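Local coordinates for protein fimbrium subunit Fim1C (Bacteroides vulgatus, PDB 4QB7) that probably forms part of the tip of fimbriae, the filamentous surface appendages that mediate cell adhesion and biofilm formation, at residues N317-V328 / V340-T348. Sequence-based numbering, arbitrary orientation.
Sequences NTFKKGTKHTYV and VEDNMEGWT
Asp-342 joins His-325 to Thr-318 through its two carboxylate oxygens. Asp-342 OD1 accepts from His-325 ND1 at 2.7 Å on its syn lone pair, the imidazole and carboxylate planes being 44° apart. Asp-342 OD2 is met from above the carboxylate plane by Thr-318 OG1 at 2.6 Å. The aspartate reaches both donors because its CG stands anti to the backbone N (chi1 -170°). Thr-318 OG1 in turn accepts from Tyr-327 OH. The far nitrogen of the imidazole, His-325 NE2, receives Lys-320 N at 3.0 Å close to the ring plane; with ND1 and NE2 both bonded, the ring's rotation is fixed. Replacing Asp-342 with an alanine would probably leave His-325 ND1 and the Thr-318 hydroxyl without their acceptor and the imidazole freer to turn. Beside this network selenomethionine Met-344 runs alongside His-325, its CG 3.4 Å from ND1. On the face that carries Lys-324 and Glu-345, Lys-324 lays CG over the five-membered ring of Trp-347, just past the strand, 4.0 Å from its centroid and 28° off the normal, a CH-pi contact; Lys-324 NZ makes a long salt bridge with Glu-345 OE2 at 3.6 Å. Trp-347 also stacks on His-166, while Trp-347 N donates to Gly-322 O at 2.9 Å. Paired amide bonds at Lys-324/Glu-345, Thr-326/Asn-343 and Val-328/Glu-341 show antiparallel pairing of consecutive strands, a beta hairpin whose strand 323-331 runs parallel to strand 159-178 in the mixed sheet of this fimbrillin-like protein.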
# COMPACT_ATOMS: atom_id res chain seq x y z
N ASN A 317 16.88 3.73 0.17
CA ASN A 317 15.97 3.96 -0.96
C ASN A 317 14.91 2.83 -1.03
O ASN A 317 14.59 2.31 -2.10
CB ASN A 317 16.77 4.15 -2.28
CG ASN A 317 17.83 5.24 -2.20
OD1 ASN A 317 17.61 6.34 -1.65
ND2 ASN A 317 19.02 4.96 -2.72
N THR A 318 14.38 2.45 0.14
CA THR A 318 13.35 1.43 0.27
C THR A 318 12.10 2.10 0.87
O THR A 318 12.20 3.19 1.44
CB THR A 318 13.84 0.21 1.06
OG1 THR A 318 13.03 -0.91 0.70
CG2 THR A 318 13.81 0.40 2.55
N PHE A 319 10.95 1.41 0.77
CA PHE A 319 9.62 1.88 1.15
C PHE A 319 9.28 3.11 0.25
O PHE A 319 8.79 4.14 0.73
CB PHE A 319 9.52 2.16 2.66
CG PHE A 319 9.07 1.02 3.54
CD1 PHE A 319 9.72 -0.21 3.50
CD2 PHE A 319 8.08 1.20 4.50
CE1 PHE A 319 9.38 -1.24 4.41
CE2 PHE A 319 7.74 0.17 5.40
CZ PHE A 319 8.38 -1.05 5.34
N LYS A 320 9.55 2.97 -1.07
CA LYS A 320 9.31 3.99 -2.09
C LYS A 320 7.84 4.04 -2.49
O LYS A 320 7.22 2.99 -2.73
CB LYS A 320 10.14 3.71 -3.35
CG LYS A 320 11.63 3.93 -3.24
CD LYS A 320 12.34 3.46 -4.52
CE LYS A 320 13.40 4.46 -4.91
NZ LYS A 320 14.40 3.88 -5.84
N LYS A 321 7.29 5.26 -2.61
CA LYS A 321 5.91 5.48 -3.08
C LYS A 321 5.72 4.87 -4.47
O LYS A 321 6.57 5.05 -5.34
CB LYS A 321 5.63 6.98 -3.14
CG LYS A 321 4.21 7.36 -3.42
CD LYS A 321 4.03 8.87 -3.25
CE LYS A 321 2.75 9.40 -3.87
NZ LYS A 321 2.75 9.21 -5.33
N GLY A 322 4.63 4.14 -4.64
CA GLY A 322 4.28 3.53 -5.91
C GLY A 322 5.18 2.41 -6.37
O GLY A 322 5.18 2.08 -7.57
N THR A 323 5.94 1.80 -5.44
CA THR A 323 6.85 0.67 -5.68
C THR A 323 6.38 -0.55 -4.91
O THR A 323 5.91 -0.41 -3.78
CB THR A 323 8.28 1.06 -5.29
OG1 THR A 323 8.67 2.20 -6.04
CG2 THR A 323 9.29 -0.02 -5.57
N LYS A 324 6.50 -1.74 -5.53
CA LYS A 324 6.31 -3.06 -4.92
C LYS A 324 7.70 -3.57 -4.52
O LYS A 324 8.53 -3.79 -5.40
CB LYS A 324 5.65 -4.08 -5.89
CG LYS A 324 4.20 -3.83 -6.24
CD LYS A 324 3.50 -5.09 -6.76
CE LYS A 324 3.59 -5.29 -8.25
NZ LYS A 324 3.10 -6.64 -8.65
N HIS A 325 7.98 -3.75 -3.21
CA HIS A 325 9.28 -4.27 -2.76
C HIS A 325 9.19 -5.73 -2.33
O HIS A 325 8.27 -6.11 -1.59
CB HIS A 325 9.86 -3.46 -1.59
CG HIS A 325 10.13 -2.01 -1.87
ND1 HIS A 325 11.34 -1.59 -2.39
CD2 HIS A 325 9.37 -0.92 -1.59
CE1 HIS A 325 11.26 -0.27 -2.46
NE2 HIS A 325 10.10 0.18 -1.97
N THR A 326 10.12 -6.55 -2.83
CA THR A 326 10.29 -7.94 -2.42
C THR A 326 11.68 -8.04 -1.85
O THR A 326 12.65 -7.79 -2.58
CB THR A 326 10.10 -8.97 -3.55
OG1 THR A 326 8.80 -8.84 -4.14
CG2 THR A 326 10.35 -10.41 -3.08
N TYR A 327 11.79 -8.36 -0.56
CA TYR A 327 13.12 -8.51 0.05
C TYR A 327 13.53 -9.96 0.01
O TYR A 327 12.76 -10.83 0.44
CB TYR A 327 13.14 -8.01 1.48
CG TYR A 327 12.74 -6.56 1.65
CD1 TYR A 327 13.53 -5.53 1.14
CD2 TYR A 327 11.62 -6.22 2.40
CE1 TYR A 327 13.16 -4.20 1.29
CE2 TYR A 327 11.25 -4.88 2.57
CZ TYR A 327 12.01 -3.88 2.01
OH TYR A 327 11.67 -2.56 2.19
N VAL A 328 14.73 -10.24 -0.53
CA VAL A 328 15.26 -11.60 -0.53
C VAL A 328 16.40 -11.63 0.46
O VAL A 328 17.38 -10.90 0.29
CB VAL A 328 15.65 -12.10 -1.94
CG1 VAL A 328 16.20 -13.52 -1.90
CG2 VAL A 328 14.45 -12.00 -2.90
N VAL A 340 20.57 -8.76 2.35
CA VAL A 340 19.27 -8.43 1.76
C VAL A 340 19.40 -7.90 0.35
O VAL A 340 20.28 -7.10 0.06
CB VAL A 340 18.52 -7.40 2.67
CG1 VAL A 340 17.12 -7.06 2.14
CG2 VAL A 340 18.42 -7.89 4.09
N GLU A 341 18.46 -8.31 -0.51
CA GLU A 341 18.28 -7.79 -1.87
C GLU A 341 16.91 -7.18 -1.93
O GLU A 341 15.93 -7.86 -1.62
CB GLU A 341 18.41 -8.87 -2.97
CG GLU A 341 19.69 -9.69 -3.00
CD GLU A 341 19.61 -10.84 -3.98
OE1 GLU A 341 19.67 -10.58 -5.21
OE2 GLU A 341 19.42 -12.00 -3.54
N ASP A 342 16.83 -5.91 -2.30
CA ASP A 342 15.56 -5.22 -2.46
C ASP A 342 15.18 -5.30 -3.94
O ASP A 342 15.74 -4.58 -4.76
CB ASP A 342 15.68 -3.77 -1.98
CG ASP A 342 14.41 -2.95 -1.86
OD1 ASP A 342 13.35 -3.43 -2.30
OD2 ASP A 342 14.48 -1.83 -1.31
N ASN A 343 14.30 -6.22 -4.28
CA ASN A 343 13.84 -6.35 -5.66
C ASN A 343 12.63 -5.46 -5.83
O ASN A 343 11.62 -5.66 -5.14
CB ASN A 343 13.54 -7.80 -6.00
CG ASN A 343 14.76 -8.69 -5.88
OD1 ASN A 343 14.68 -9.79 -5.37
ND2 ASN A 343 15.90 -8.24 -6.36
N MSE A 344 12.74 -4.44 -6.69
CA MSE A 344 11.64 -3.48 -6.85
C MSE A 344 10.93 -3.58 -8.20
O MSE A 344 11.54 -3.93 -9.21
CB MSE A 344 12.15 -2.04 -6.66
CG MSE A 344 12.96 -1.84 -5.38
SE MSE A 344 13.81 -0.16 -5.53
CE MSE A 344 15.07 -0.30 -4.31
N GLU A 345 9.66 -3.28 -8.21
CA GLU A 345 8.75 -3.24 -9.36
C GLU A 345 7.90 -2.01 -9.27
O GLU A 345 7.58 -1.56 -8.17
CB GLU A 345 7.80 -4.44 -9.34
CG GLU A 345 8.04 -5.53 -10.36
CD GLU A 345 7.03 -6.65 -10.21
OE1 GLU A 345 7.27 -7.55 -9.36
OE2 GLU A 345 5.97 -6.60 -10.87
N GLY A 346 7.47 -1.51 -10.41
CA GLY A 346 6.52 -0.42 -10.46
C GLY A 346 5.20 -0.99 -10.01
O GLY A 346 4.83 -2.11 -10.39
N TRP A 347 4.52 -0.28 -9.11
CA TRP A 347 3.25 -0.78 -8.62
C TRP A 347 2.15 -0.32 -9.57
O TRP A 347 1.63 0.80 -9.44
CB TRP A 347 3.01 -0.33 -7.19
CG TRP A 347 1.87 -0.98 -6.48
CD1 TRP A 347 0.97 -1.88 -6.97
CD2 TRP A 347 1.48 -0.71 -5.14
NE1 TRP A 347 0.04 -2.20 -6.01
CE2 TRP A 347 0.33 -1.49 -4.88
CE3 TRP A 347 1.96 0.15 -4.14
CZ2 TRP A 347 -0.31 -1.48 -3.63
CZ3 TRP A 347 1.31 0.18 -2.93
CH2 TRP A 347 0.19 -0.62 -2.68
N THR A 348 1.87 -1.18 -10.59
CA THR A 348 0.88 -1.01 -11.65
C THR A 348 0.25 -2.37 -11.98
O THR A 348 0.74 -3.42 -11.53
CB THR A 348 1.50 -0.35 -12.91
OG1 THR A 348 2.69 -1.04 -13.28
CG2 THR A 348 1.78 1.15 -12.74
O HOH W 1 8.45 -6.85 -6.25
O HOH W 2 19.94 -12.23 -0.71